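Local coordinates for acetate kinase (Entamoeba histolytica, PDB 4H0O), which is a pyrophosphate-dependent acetate kinase of the ASKHA superfamily that probably interconverts acetate and acetyl phosphate, with magnesium as cofactor, at residues I80-F83 / L84-H88; S194-V198 / I199-H203; T229-G232 / N233-A237; P250-P253 / I254-Q258; L395-G398 / K399-Q403. All coordinates share one frame; numbering follows the deposited sequence.

Contact 1 of 5, residues I80-F83 / L84-H88; sequences IIQF and LKENH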
loop_
_atom_site.group_PDB
_atom_site.type_symbol
_atom_site.label_atom_id
_atom_site.label_comp_id
_atom_site.label_asym_id
_atom_site.label_seq_id
_atom_site.Cartn_x
_atom_site.Cartn_y
_atom_site.Cartn_z
ATOM N N ILE B 80 32.117 -13.697 27.375
ATOM C CA ILE B 80 32.752 -12.643 26.587
ATOM C C ILE B 80 33.300 -11.548 27.505
ATOM O O ILE B 80 34.460 -11.145 27.388
ATOM C CB ILE B 80 31.768 -12.026 25.568
ATOM C CG1 ILE B 80 31.525 -12.994 24.405
ATOM C CG2 ILE B 80 32.298 -10.702 25.034
ATOM C CD1 ILE B 80 30.407 -12.569 23.468
ATOM N N ILE B 81 32.450 -11.076 28.415
ATOM C CA ILE B 81 32.818 -10.066 29.402
ATOM C C ILE B 81 33.992 -10.543 30.260
ATOM O O ILE B 81 34.906 -9.774 30.570
ATOM C CB ILE B 81 31.606 -9.722 30.305
ATOM C CG1 ILE B 81 30.526 -8.999 29.492
ATOM C CG2 ILE B 81 32.028 -8.878 31.499
ATOM C CD1 ILE B 81 29.210 -8.823 30.227
ATOM N N GLN B 82 33.962 -11.820 30.629
ATOM C CA GLN B 82 35.037 -12.426 31.405
ATOM C C GLN B 82 36.359 -12.437 30.634
ATOM O O GLN B 82 37.416 -12.157 31.201
ATOM C CB GLN B 82 34.646 -13.847 31.820
ATOM C CG GLN B 82 35.774 -14.667 32.425
ATOM C CD GLN B 82 35.274 -15.954 33.055
ATOM O OE1 GLN B 82 34.182 -15.994 33.624
ATOM N NE2 GLN B 82 36.068 -17.015 32.951
ATOM N N PHE B 83 36.292 -12.754 29.344
ATOM C CA PHE B 83 37.478 -12.777 28.492
ATOM C C PHE B 83 38.140 -11.408 28.418
ATOM O O PHE B 83 39.366 -11.302 28.456
ATOM C CB PHE B 83 37.115 -13.249 27.082
ATOM C CG PHE B 83 38.195 -13.008 26.053
ATOM C CD1 PHE B 83 39.230 -13.919 25.885
ATOM C CD2 PHE B 83 38.163 -11.882 25.241
ATOM C CE1 PHE B 83 40.217 -13.705 24.934
ATOM C CE2 PHE B 83 39.149 -11.661 24.290
ATOM C CZ PHE B 83 40.175 -12.572 24.138
ATOM N N LEU B 84 37.324 -10.366 28.294
ATOM C CA LEU B 84 37.829 -9.004 28.158
ATOM C C LEU B 84 38.511 -8.529 29.442
ATOM O O LEU B 84 39.512 -7.810 29.391
ATOM C CB LEU B 84 36.695 -8.055 27.758
ATOM C CG LEU B 84 36.021 -8.389 26.425
ATOM C CD1 LEU B 84 34.730 -7.605 26.234
ATOM C CD2 LEU B 84 36.975 -8.132 25.266
ATOM N N LYS B 85 37.966 -8.934 30.587
ATOM C CA LYS B 85 38.566 -8.624 31.879
ATOM C C LYS B 85 39.923 -9.303 32.013
ATOM O O LYS B 85 40.900 -8.676 32.420
ATOM C CB LYS B 85 37.643 -9.063 33.019
ATOM C CG LYS B 85 36.436 -8.161 33.240
ATOM C CD LYS B 85 35.536 -8.709 34.343
ATOM C CE LYS B 85 34.417 -7.735 34.684
ATOM N NZ LYS B 85 33.503 -8.278 35.728
ATOM N N GLU B 86 39.977 -10.585 31.659
ATOM C CA GLU B 86 41.211 -11.363 31.752
ATOM C C GLU B 86 42.306 -10.871 30.803
ATOM O O GLU B 86 43.492 -11.093 31.046
ATOM C CB GLU B 86 40.931 -12.854 31.526
ATOM C CG GLU B 86 40.215 -13.534 32.691
ATOM C CD GLU B 86 39.907 -14.997 32.423
ATOM O OE1 GLU B 86 40.134 -15.457 31.283
ATOM O OE2 GLU B 86 39.436 -15.687 33.352
ATOM N N ASN B 87 41.911 -10.201 29.725
ATOM C CA ASN B 87 42.882 -9.644 28.788
ATOM C C ASN B 87 43.021 -8.123 28.888
ATOM O O ASN B 87 43.537 -7.481 27.973
ATOM C CB ASN B 87 42.560 -10.066 27.352
ATOM C CG ASN B 87 42.924 -11.510 27.076
ATOM O OD1 ASN B 87 43.996 -11.800 26.541
ATOM N ND2 ASN B 87 42.035 -12.426 27.444
ATOM N N HIS B 88 42.553 -7.561 30.001
ATOM C CA HIS B 88 42.744 -6.144 30.315
ATOM C C HIS B 88 42.158 -5.175 29.286
ATOM O O HIS B 88 42.753 -4.136 28.985
ATOM C CB HIS B 88 44.225 -5.839 30.565
ATOM C CG HIS B 88 44.818 -6.628 31.690
ATOM N ND1 HIS B 88 44.595 -6.320 33.016
ATOM C CD2 HIS B 88 45.627 -7.717 31.689
ATOM C CE1 HIS B 88 45.240 -7.183 33.781
ATOM N NE2 HIS B 88 45.873 -8.040 33.001
#
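Asn87 reaches back over Phe83 at the end of helix 73-86 and touches it twice. Its ND2 donates to the backbone O of Phe83 over 3.1 Å, nearly straight at 169°, and the oxygen lies in the plane of the amide. The same ND2 stands over one face of the Phe83 ring, toward its rim, with CE1 nearest at 3.4 Å; amide and ring planes are 36° apart. Phe83 O also takes a weak bond from Asn87 N (3.0 Å), and this double grip ties the Phe83 carbonyl to the first residue past the helix. Phe83 CG lies anti to its backbone N (chi1 167°), which turns the ring outward from the helix and brings its CD2 to 3.9 Å from Leu84 CD2. One turn back, Ile80 CG2 and Leu84 CD1 lie side by side at 4.1 Å, within the turn that Leu84 N closes on Ile80 O. On the polar side Gln82 and Glu86 run alongside each other, Gln82 NE2 standing 3.6 Å from Glu86 OE2. His88, with positive phi, is the C-prime residue of the Schellman motif that closes the helix, His88 N bonding to Lys85 O and Ile89 N to Leu84 O. The apolar side, Ile80, Phe83 and Leu84, rests on Tyr28 of strand 26-31, and Phe83 also stacks on His57; Ile81 packs on helix 129-143, whose Glu143 O accepts from Lys85 NZ.

Contact 2 of 5, residues S194-V198 / I199-H203; sequences SLKNV and IDVSH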
loop_
_atom_site.group_PDB
_atom_site.type_symbol
_atom_site.label_atom_id
_atom_site.label_comp_id
_atom_site.label_asym_id
_atom_site.label_seq_id
_atom_site.Cartn_x
_atom_site.Cartn_y
_atom_site.Cartn_z
ATOM N N SER B 194 24.859 10.756 9.164
ATOM C CA SER B 194 26.074 10.701 8.355
ATOM C C SER B 194 25.987 11.658 7.167
ATOM O O SER B 194 27.006 12.022 6.575
ATOM C CB SER B 194 26.322 9.277 7.861
ATOM O OG SER B 194 25.309 8.872 6.959
ATOM N N LEU B 195 24.766 12.063 6.828
ATOM C CA LEU B 195 24.530 12.952 5.694
ATOM C C LEU B 195 24.691 14.427 6.073
ATOM O O LEU B 195 24.789 15.289 5.197
ATOM C CB LEU B 195 23.138 12.703 5.106
ATOM C CG LEU B 195 22.978 11.401 4.317
ATOM C CD1 LEU B 195 21.513 11.105 4.037
ATOM C CD2 LEU B 195 23.754 11.474 3.018
ATOM N N LYS B 196 24.730 14.713 7.372
ATOM C CA LYS B 196 24.869 16.089 7.847
ATOM C C LYS B 196 26.235 16.697 7.519
ATOM O O LYS B 196 26.402 17.916 7.553
ATOM C CB LYS B 196 24.581 16.173 9.349
ATOM C CG LYS B 196 23.150 15.803 9.711
ATOM C CD LYS B 196 22.856 16.017 11.188
ATOM C CE LYS B 196 21.399 15.691 11.495
ATOM N NZ LYS B 196 21.091 15.749 12.951
ATOM N N ASN B 197 27.206 15.845 7.202
ATOM C CA ASN B 197 28.524 16.301 6.771
ATOM C C ASN B 197 28.559 16.563 5.271
ATOM O O ASN B 197 29.585 16.969 4.725
ATOM C CB ASN B 197 29.596 15.260 7.112
ATOM C CG ASN B 197 29.867 15.160 8.599
ATOM O OD1 ASN B 197 29.586 16.086 9.361
ATOM N ND2 ASN B 197 30.430 14.032 9.018
ATOM N N VAL B 198 27.430 16.328 4.609
ATOM C CA VAL B 198 27.407 16.262 3.150
ATOM C C VAL B 198 26.266 17.076 2.515
ATOM O O VAL B 198 26.411 17.610 1.410
ATOM C CB VAL B 198 27.414 14.780 2.680
ATOM C CG1 VAL B 198 26.764 14.610 1.328
ATOM C CG2 VAL B 198 28.841 14.240 2.662
ATOM N N ILE B 199 25.142 17.190 3.224
ATOM C CA ILE B 199 24.016 18.005 2.761
ATOM C C ILE B 199 23.372 18.803 3.895
ATOM O O ILE B 199 23.604 18.523 5.071
ATOM C CB ILE B 199 22.908 17.153 2.101
ATOM C CG1 ILE B 199 22.287 16.198 3.120
ATOM C CG2 ILE B 199 23.439 16.391 0.895
ATOM C CD1 ILE B 199 20.845 15.839 2.808
ATOM N N ASP B 200 22.556 19.790 3.536
ATOM C CA ASP B 200 21.779 20.541 4.516
ATOM C C ASP B 200 20.527 19.739 4.873
ATOM O O ASP B 200 19.473 19.915 4.260
ATOM C CB ASP B 200 21.386 21.907 3.945
ATOM C CG ASP B 200 20.894 22.877 5.011
ATOM O OD1 ASP B 200 20.453 22.429 6.091
ATOM O OD2 ASP B 200 20.945 24.099 4.756
ATOM N N VAL B 201 20.651 18.858 5.863
ATOM C CA VAL B 201 19.553 17.983 6.273
ATOM C C VAL B 201 18.347 18.767 6.801
ATOM O O VAL B 201 17.200 18.427 6.503
ATOM C CB VAL B 201 20.017 16.946 7.329
ATOM C CG1 VAL B 201 18.832 16.236 7.944
ATOM C CG2 VAL B 201 20.971 15.931 6.708
ATOM N N SER B 202 18.612 19.824 7.563
ATOM C CA SER B 202 17.553 20.623 8.186
ATOM C C SER B 202 16.636 21.347 7.198
ATOM O O SER B 202 15.593 21.874 7.590
ATOM C CB SER B 202 18.147 21.622 9.186
ATOM O OG SER B 202 19.399 22.113 8.739
ATOM N N HIS B 203 17.027 21.381 5.928
ATOM C CA HIS B 203 16.186 21.953 4.879
ATOM C C HIS B 203 16.185 21.019 3.680
ATOM O O HIS B 203 16.594 21.397 2.578
ATOM C CB HIS B 203 16.685 23.344 4.480
ATOM C CG HIS B 203 16.716 24.320 5.613
ATOM N ND1 HIS B 203 15.600 25.002 6.043
ATOM C CD2 HIS B 203 17.733 24.722 6.419
ATOM C CE1 HIS B 203 15.922 25.785 7.058
ATOM N NE2 HIS B 203 17.213 25.630 7.304
#
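Leu195 O is gripped by two backbone N-H groups near the end of helix 185-195. Ile199 N donates to it over 2.8 Å at 156°, arriving almost along the C=O axis, while Val198 N donates to the same oxygen over 2.9 Å. Together the two bonds close the turn in which residues 196-198 swing the chain out of the helix. Beside this oxygen comes the Ile199 side chain: its CG1 touches Leu195 O at 3.4 Å and Leu195 CB at 4.1 Å. That placement follows from chi1 of 64°, which sets CG1 between the backbone N and the carbonyl carbon and leaves CG2 over the preceding peptide, 3.8 Å from Val198 CG1. Farther along, Val201 points back at the turn. Its CG2 meets Lys196 CG at 3.7 Å, the two side chains crossing at about a right angle, so the lysine contributes its aliphatic stem to this contact. Asp200 is the centre of an inverse gamma turn, and its OD1 accepts from Ser202 OG over 2.9 Å across the start of the short 3-10 segment 201-202. Val201 O in turn binds Ser204 OG at the approach to strand 205-211. The chemistry is thus divided: hydrogen bonds to a single carbonyl fix the backbone of the turn, while the side chains of Leu195, Ile199 and Val201 and the methylenes of Lys196 meet through apolar contact.

Contact 3 of 5, residues T229-G232 / N233-A237; sequences TSMG and NSTLA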
loop_
_atom_site.group_PDB
_atom_site.type_symbol
_atom_site.label_atom_id
_atom_site.label_comp_id
_atom_site.label_asym_id
_atom_site.label_seq_id
_atom_site.Cartn_x
_atom_site.Cartn_y
_atom_site.Cartn_z
ATOM N N THR B 229 6.486 6.137 6.979
ATOM C CA THR B 229 7.324 4.983 6.687
ATOM C C THR B 229 6.526 3.803 6.139
ATOM O O THR B 229 5.297 3.773 6.221
ATOM C CB THR B 229 8.123 4.541 7.923
ATOM O OG1 THR B 229 9.154 3.625 7.531
ATOM C CG2 THR B 229 7.205 3.875 8.938
ATOM N N SER B 230 7.246 2.821 5.611
ATOM C CA SER B 230 6.654 1.759 4.807
ATOM C C SER B 230 6.023 0.629 5.624
ATOM O O SER B 230 4.956 0.123 5.272
ATOM C CB SER B 230 7.724 1.187 3.879
ATOM O OG SER B 230 7.143 0.592 2.742
ATOM N N MET B 231 6.693 0.210 6.694
ATOM C CA MET B 231 6.141 -0.825 7.562
ATOM C C MET B 231 5.003 -0.233 8.392
ATOM O O MET B 231 4.848 0.990 8.459
ATOM C CB MET B 231 7.230 -1.425 8.461
ATOM C CG MET B 231 8.223 -2.333 7.730
ATOM S SD MET B 231 9.533 -3.000 8.797
ATOM C CE MET B 231 10.301 -4.190 7.693
ATOM N N GLY B 232 4.195 -1.093 9.004
ATOM C CA GLY B 232 3.063 -0.625 9.785
ATOM C C GLY B 232 3.112 -1.129 11.211
ATOM O O GLY B 232 4.147 -1.028 11.872
ATOM N N ASN B 233 1.994 -1.670 11.684
ATOM C CA ASN B 233 1.944 -2.276 13.008
ATOM C C ASN B 233 2.858 -3.494 13.085
ATOM O O ASN B 233 3.440 -3.781 14.130
ATOM C CB ASN B 233 0.510 -2.673 13.361
ATOM C CG ASN B 233 0.367 -3.122 14.803
ATOM O OD1 ASN B 233 0.233 -2.299 15.711
ATOM N ND2 ASN B 233 0.395 -4.432 15.023
ATOM N N SER B 234 2.978 -4.203 11.966
ATOM C CA SER B 234 3.821 -5.390 11.889
ATOM C C SER B 234 5.014 -5.145 10.979
ATOM O O SER B 234 5.079 -4.133 10.278
ATOM C CB SER B 234 3.032 -6.585 11.356
ATOM O OG SER B 234 2.934 -6.544 9.943
ATOM N N THR B 235 5.963 -6.076 10.992
ATOM C CA THR B 235 7.155 -5.971 10.157
ATOM C C THR B 235 6.943 -6.674 8.820
ATOM O O THR B 235 7.897 -6.968 8.102
ATOM C CB THR B 235 8.389 -6.571 10.855
ATOM O OG1 THR B 235 8.147 -7.952 11.156
ATOM C CG2 THR B 235 8.691 -5.822 12.143
ATOM N N LEU B 236 5.681 -6.938 8.500
ATOM C CA LEU B 236 5.315 -7.614 7.257
ATOM C C LEU B 236 4.838 -6.620 6.189
ATOM O O LEU B 236 4.898 -6.898 4.991
ATOM C CB LEU B 236 4.232 -8.662 7.547
ATOM C CG LEU B 236 3.554 -9.422 6.406
ATOM C CD1 LEU B 236 3.425 -10.892 6.752
ATOM C CD2 LEU B 236 2.183 -8.837 6.119
ATOM N N ALA B 237 4.380 -5.454 6.634
ATOM C CA ALA B 237 3.801 -4.456 5.736
ATOM C C ALA B 237 4.841 -3.722 4.883
ATOM O O ALA B 237 6.018 -3.635 5.249
ATOM C CB ALA B 237 2.984 -3.457 6.532
HETATM O O HOH W 1 8.148 -2.014 4.265
#
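Met231 lies along the inside of an irregular loop that doubles back on itself, and Ser234 and Ala237 receive it on the returning limb. The loop follows strand 225-229, at an edge of the six-stranded sheet in this ribonuclease H-like fold, and contains an ST turn at Ser234. From the start of the methionine, CB stands 3.9 Å from Ser234 O. CG comes to 3.6 Å from Ala237 O, a CH group against a carbonyl oxygen. Next SD passes Thr235 CA at 4.0 Å, and the terminal CE reaches Thr235 O at 3.7 Å. The Met231 chain is extended beyond CG, with chi2 178° and chi3 171°, and this carries the tip from the carbonyls of Ser234 and Ala237 at its base to Thr235 at its end. Met231 also packs on Phe183 and His184; His184 is predicted to stabilise the transition state, as is nearby Arg244, so Met231 probably helps line the surroundings of the active site. The backbone adds a weak bond from Gly232 N to Ser234 O, and Ala237 CB packs toward the same nitrogen. Ser234 OG holds the turn by accepting from Leu236 N over 3.1 Å, while Ser234 N donates to Asp249 OD2 of the second subunit, so the loop is also part of the dimer interface. Between Ser230 and Ala237 a water joins the two limbs: it donates to Ala237 O at 2.9 Å and accepts a weak bond from Ser230 OG at 3.2 Å.

Contact 4 of 5, residues P250-P253 / I254-Q258; sequences PTIP and IDMIQ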
loop_
_atom_site.group_PDB
_atom_site.type_symbol
_atom_site.label_atom_id
_atom_site.label_comp_id
_atom_site.label_asym_id
_atom_site.label_seq_id
_atom_site.Cartn_x
_atom_site.Cartn_y
_atom_site.Cartn_z
ATOM N N PRO B 250 -6.141 -6.682 1.626
ATOM C CA PRO B 250 -6.485 -7.080 3.000
ATOM C C PRO B 250 -7.444 -8.268 3.070
ATOM O O PRO B 250 -7.521 -8.935 4.107
ATOM C CB PRO B 250 -7.172 -5.830 3.565
ATOM C CG PRO B 250 -6.631 -4.702 2.756
ATOM C CD PRO B 250 -6.435 -5.260 1.373
ATOM N N THR B 251 -8.171 -8.519 1.984
ATOM C CA THR B 251 -9.108 -9.637 1.924
ATOM C C THR B 251 -8.364 -10.964 1.705
ATOM O O THR B 251 -8.847 -12.033 2.092
ATOM C CB THR B 251 -10.168 -9.415 0.817
ATOM O OG1 THR B 251 -10.863 -8.182 1.055
ATOM C CG2 THR B 251 -11.179 -10.548 0.789
ATOM N N ILE B 252 -7.178 -10.886 1.102
ATOM C CA ILE B 252 -6.384 -12.082 0.814
ATOM C C ILE B 252 -6.032 -12.935 2.047
ATOM O O ILE B 252 -6.223 -14.152 2.014
ATOM C CB ILE B 252 -5.119 -11.766 -0.028
ATOM C CG1 ILE B 252 -5.519 -11.146 -1.366
ATOM C CG2 ILE B 252 -4.309 -13.026 -0.274
ATOM C CD1 ILE B 252 -4.351 -10.881 -2.300
ATOM N N PRO B 253 -5.514 -12.314 3.128
ATOM C CA PRO B 253 -5.249 -13.161 4.297
ATOM C C PRO B 253 -6.526 -13.828 4.800
ATOM O O PRO B 253 -6.500 -15.026 5.070
ATOM C CB PRO B 253 -4.728 -12.170 5.343
ATOM C CG PRO B 253 -4.182 -11.036 4.552
ATOM C CD PRO B 253 -5.069 -10.924 3.349
ATOM N N ILE B 254 -7.617 -13.068 4.895
ATOM C CA ILE B 254 -8.911 -13.588 5.339
ATOM C C ILE B 254 -9.351 -14.832 4.554
ATOM O O ILE B 254 -9.759 -15.837 5.142
ATOM C CB ILE B 254 -10.014 -12.509 5.238
ATOM C CG1 ILE B 254 -9.604 -11.239 5.990
ATOM C CG2 ILE B 254 -11.342 -13.042 5.760
ATOM C CD1 ILE B 254 -10.593 -10.087 5.854
ATOM N N ASP B 255 -9.268 -14.762 3.228
ATOM C CA ASP B 255 -9.641 -15.890 2.376
ATOM C C ASP B 255 -8.682 -17.071 2.512
ATOM O O ASP B 255 -9.098 -18.225 2.411
ATOM C CB ASP B 255 -9.742 -15.452 0.912
ATOM C CG ASP B 255 -11.061 -14.771 0.601
ATOM O OD1 ASP B 255 -12.088 -15.180 1.184
ATOM O OD2 ASP B 255 -11.070 -13.829 -0.222
ATOM N N MET B 256 -7.402 -16.784 2.741
ATOM C CA MET B 256 -6.413 -17.839 2.943
ATOM C C MET B 256 -6.612 -18.558 4.279
ATOM O O MET B 256 -6.332 -19.752 4.383
ATOM C CB MET B 256 -4.986 -17.287 2.832
ATOM C CG MET B 256 -4.572 -16.911 1.417
ATOM S SD MET B 256 -2.990 -16.042 1.353
ATOM C CE MET B 256 -1.853 -17.345 1.833
ATOM N N ILE B 257 -7.089 -17.830 5.292
ATOM C CA ILE B 257 -7.437 -18.436 6.581
ATOM C C ILE B 257 -8.469 -19.540 6.360
ATOM O O ILE B 257 -8.349 -20.636 6.912
ATOM C CB ILE B 257 -8.047 -17.416 7.576
ATOM C CG1 ILE B 257 -7.129 -16.210 7.791
ATOM C CG2 ILE B 257 -8.372 -18.087 8.904
ATOM C CD1 ILE B 257 -5.839 -16.518 8.491
ATOM N N GLN B 258 -9.480 -19.239 5.545
ATOM C CA GLN B 258 -10.558 -20.180 5.244
ATOM C C GLN B 258 -10.043 -21.463 4.603
ATOM O O GLN B 258 -10.607 -22.537 4.806
ATOM C CB GLN B 258 -11.597 -19.533 4.325
ATOM C CG GLN B 258 -12.520 -18.545 5.011
ATOM C CD GLN B 258 -13.984 -18.826 4.732
ATOM O OE1 GLN B 258 -14.592 -19.690 5.364
ATOM N NE2 GLN B 258 -14.557 -18.098 3.778
#
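Backbone bonds of the i to i+4 kind tie Thr251, Ile252 and Pro253 to Asp255, Met256 and Ile257 in the first turns of helix 251-260. Asp255 N meets Thr251 O at 3.0 Å, and Ile257 N meets Pro253 O at 2.9 Å. Pro253, having no N-H to give, is tolerated in the first turn, where no earlier helical carbonyl waits for one. Among the apolar contacts, Ile252 CG2 lies 3.7 Å from Met256 SD, the side chains running alongside each other; the methionine then bends at chi3 (68°), turning CE off from the isoleucine. Ile254 CG1 lies 3.6 Å from Pro250 O. On the polar flank, the methyl CG2 of Thr251 faces Asp255 OD2 at 3.4 Å, whereas Thr251 OG1 is hydrogen-bonded to Ser234 OG of the second subunit. Asp249 OD1 of the same chain accepts from Thr251 N at the helix start. One side of the helix thus meets the partner subunit, with Ile252 and Asp255 against its Tyr178, while Met256 and Ile257 pack on helix 262-271 of their own chain.

Contact 5 of 5, residues L395-G398 / K399-Q403; sequences LQKG and KELFQ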
loop_
_atom_site.group_PDB
_atom_site.type_symbol
_atom_site.label_atom_id
_atom_site.label_comp_id
_atom_site.label_asym_id
_atom_site.label_seq_id
_atom_site.Cartn_x
_atom_site.Cartn_y
_atom_site.Cartn_z
ATOM N N LEU B 395 26.697 2.055 17.911
ATOM C CA LEU B 395 27.749 2.891 18.476
ATOM C C LEU B 395 27.392 4.371 18.359
ATOM O O LEU B 395 27.607 5.147 19.292
ATOM C CB LEU B 395 29.084 2.618 17.780
ATOM C CG LEU B 395 30.281 3.393 18.338
ATOM C CD1 LEU B 395 30.534 3.001 19.785
ATOM C CD2 LEU B 395 31.530 3.176 17.497
ATOM N N GLN B 396 26.838 4.754 17.212
ATOM C CA GLN B 396 26.465 6.144 16.962
ATOM C C GLN B 396 25.396 6.625 17.940
ATOM O O GLN B 396 25.418 7.775 18.386
ATOM C CB GLN B 396 25.980 6.315 15.521
ATOM C CG GLN B 396 25.570 7.739 15.170
ATOM C CD GLN B 396 26.732 8.714 15.232
ATOM O OE1 GLN B 396 27.820 8.435 14.724
ATOM N NE2 GLN B 396 26.508 9.862 15.860
ATOM N N LYS B 397 24.464 5.737 18.271
ATOM C CA LYS B 397 23.413 6.045 19.233
ATOM C C LYS B 397 24.041 6.323 20.597
ATOM O O LYS B 397 23.535 7.136 21.376
ATOM C CB LYS B 397 22.414 4.884 19.325
ATOM C CG LYS B 397 20.999 5.303 19.722
ATOM C CD LYS B 397 20.420 6.279 18.695
ATOM C CE LYS B 397 19.355 7.188 19.296
ATOM N NZ LYS B 397 19.700 7.593 20.686
ATOM N N GLY B 398 25.166 5.664 20.868
ATOM C CA GLY B 398 25.880 5.861 22.115
ATOM C C GLY B 398 26.617 7.187 22.190
ATOM O O GLY B 398 26.674 7.806 23.258
ATOM N N LYS B 399 27.201 7.610 21.068
ATOM C CA LYS B 399 27.842 8.920 20.985
ATOM C C LYS B 399 26.809 9.999 21.270
ATOM O O LYS B 399 27.096 11.005 21.912
ATOM C CB LYS B 399 28.442 9.149 19.593
ATOM C CG LYS B 399 29.457 8.105 19.141
ATOM C CD LYS B 399 30.075 8.500 17.797
ATOM C CE LYS B 399 30.811 7.331 17.150
ATOM N NZ LYS B 399 31.353 7.681 15.799
ATOM N N GLU B 400 25.596 9.768 20.785
ATOM C CA GLU B 400 24.498 10.709 20.943
ATOM C C GLU B 400 24.043 10.806 22.401
ATOM O O GLU B 400 23.656 11.875 22.870
ATOM C CB GLU B 400 23.340 10.269 20.047
ATOM C CG GLU B 400 22.134 11.180 20.031
ATOM C CD GLU B 400 21.097 10.716 19.025
ATOM O OE1 GLU B 400 21.497 10.185 17.965
ATOM O OE2 GLU B 400 19.888 10.871 19.297
ATOM N N LEU B 401 24.105 9.684 23.115
ATOM C CA LEU B 401 23.611 9.613 24.490
ATOM C C LEU B 401 24.659 9.974 25.543
ATOM O O LEU B 401 24.316 10.490 26.609
ATOM C CB LEU B 401 23.062 8.215 24.791
ATOM C CG LEU B 401 21.790 7.773 24.071
ATOM C CD1 LEU B 401 21.396 6.371 24.499
ATOM C CD2 LEU B 401 20.662 8.747 24.349
ATOM N N PHE B 402 25.927 9.695 25.251
ATOM C CA PHE B 402 26.990 9.853 26.241
ATOM C C PHE B 402 28.100 10.816 25.819
ATOM O O PHE B 402 28.957 11.169 26.631
ATOM C CB PHE B 402 27.600 8.491 26.591
ATOM C CG PHE B 402 26.673 7.586 27.351
ATOM C CD1 PHE B 402 26.210 7.946 28.607
ATOM C CD2 PHE B 402 26.280 6.366 26.820
ATOM C CE1 PHE B 402 25.363 7.113 29.317
ATOM C CE2 PHE B 402 25.432 5.528 27.524
ATOM C CZ PHE B 402 24.975 5.901 28.774
ATOM N N GLN B 403 28.083 11.223 24.550
ATOM C CA GLN B 403 29.089 12.132 23.992
ATOM C C GLN B 403 30.504 11.540 23.955
ATOM O O GLN B 403 31.490 12.279 24.008
ATOM C CB GLN B 403 29.081 13.485 24.718
ATOM C CG GLN B 403 29.083 14.695 23.795
ATOM C CD GLN B 403 27.796 14.828 23.006
ATOM O OE1 GLN B 403 26.750 14.317 23.410
ATOM N NE2 GLN B 403 27.865 15.518 21.871
#
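Leu395 begins the contact through its CG, which lies 4.1 Å from Lys399 CE; the two side chains run at a slant to each other, beside the bond from Lys399 N to Leu395 O. The lysine is extended, and its NZ forms a salt bridge with Asp34. Gln396 follows, bent at chi2 (64°) so that OE1 turns back to 3.8 Å from Lys399 CD, the two side chains crossing at about a right angle. Lys397 is bent twice, at chi2 and chi4, and its NZ makes a long salt bridge of 3.6 Å with Glu400 OE2; Leu401 CD2 also lies near, 4.0 Å from the same NZ. Gly398 contributes only backbone: its O accepts from Phe402 N at 2.8 Å and, weakly, from Leu401 N at 3.2 Å. Just after, Gln403 leaves helical angles with positive phi. The buried side of this last helix packs through Leu395 on strand 16-21 and through Lys397 on strand 148-153 and helix 185-195. This is the C-terminal helix 390-402 of the ribonuclease H-like fold, laid against the N-terminal sheet, with the Lys397 side chain about 9 Å from those of Arg97 and Asp154, predicted substrate-binding and proton-transfer residues.

Overall arrangement
From the N terminus the five contacts follow one another in series; each is a local turn, loop or helix segment, and none nests in or crosses another. Contact 1 ends helix 73-86 beside the eight-stranded sheet, and contact 2 turns the chain from helix 185-195 toward strand 205-211 of the six-stranded sheet. Contact 3 folds back the loop after strand 225-229, and contact 4 starts helix 251-260; both meet the second subunit, with about 18 Å between their centres. Contact 5 closes the chain with helix 390-402, its centre about 18 Å from that of contact 2, and packs on both helix 185-195 and the N-terminal sheet. Contacts 1 and 4 lie farthest apart, about 53 Å between centres.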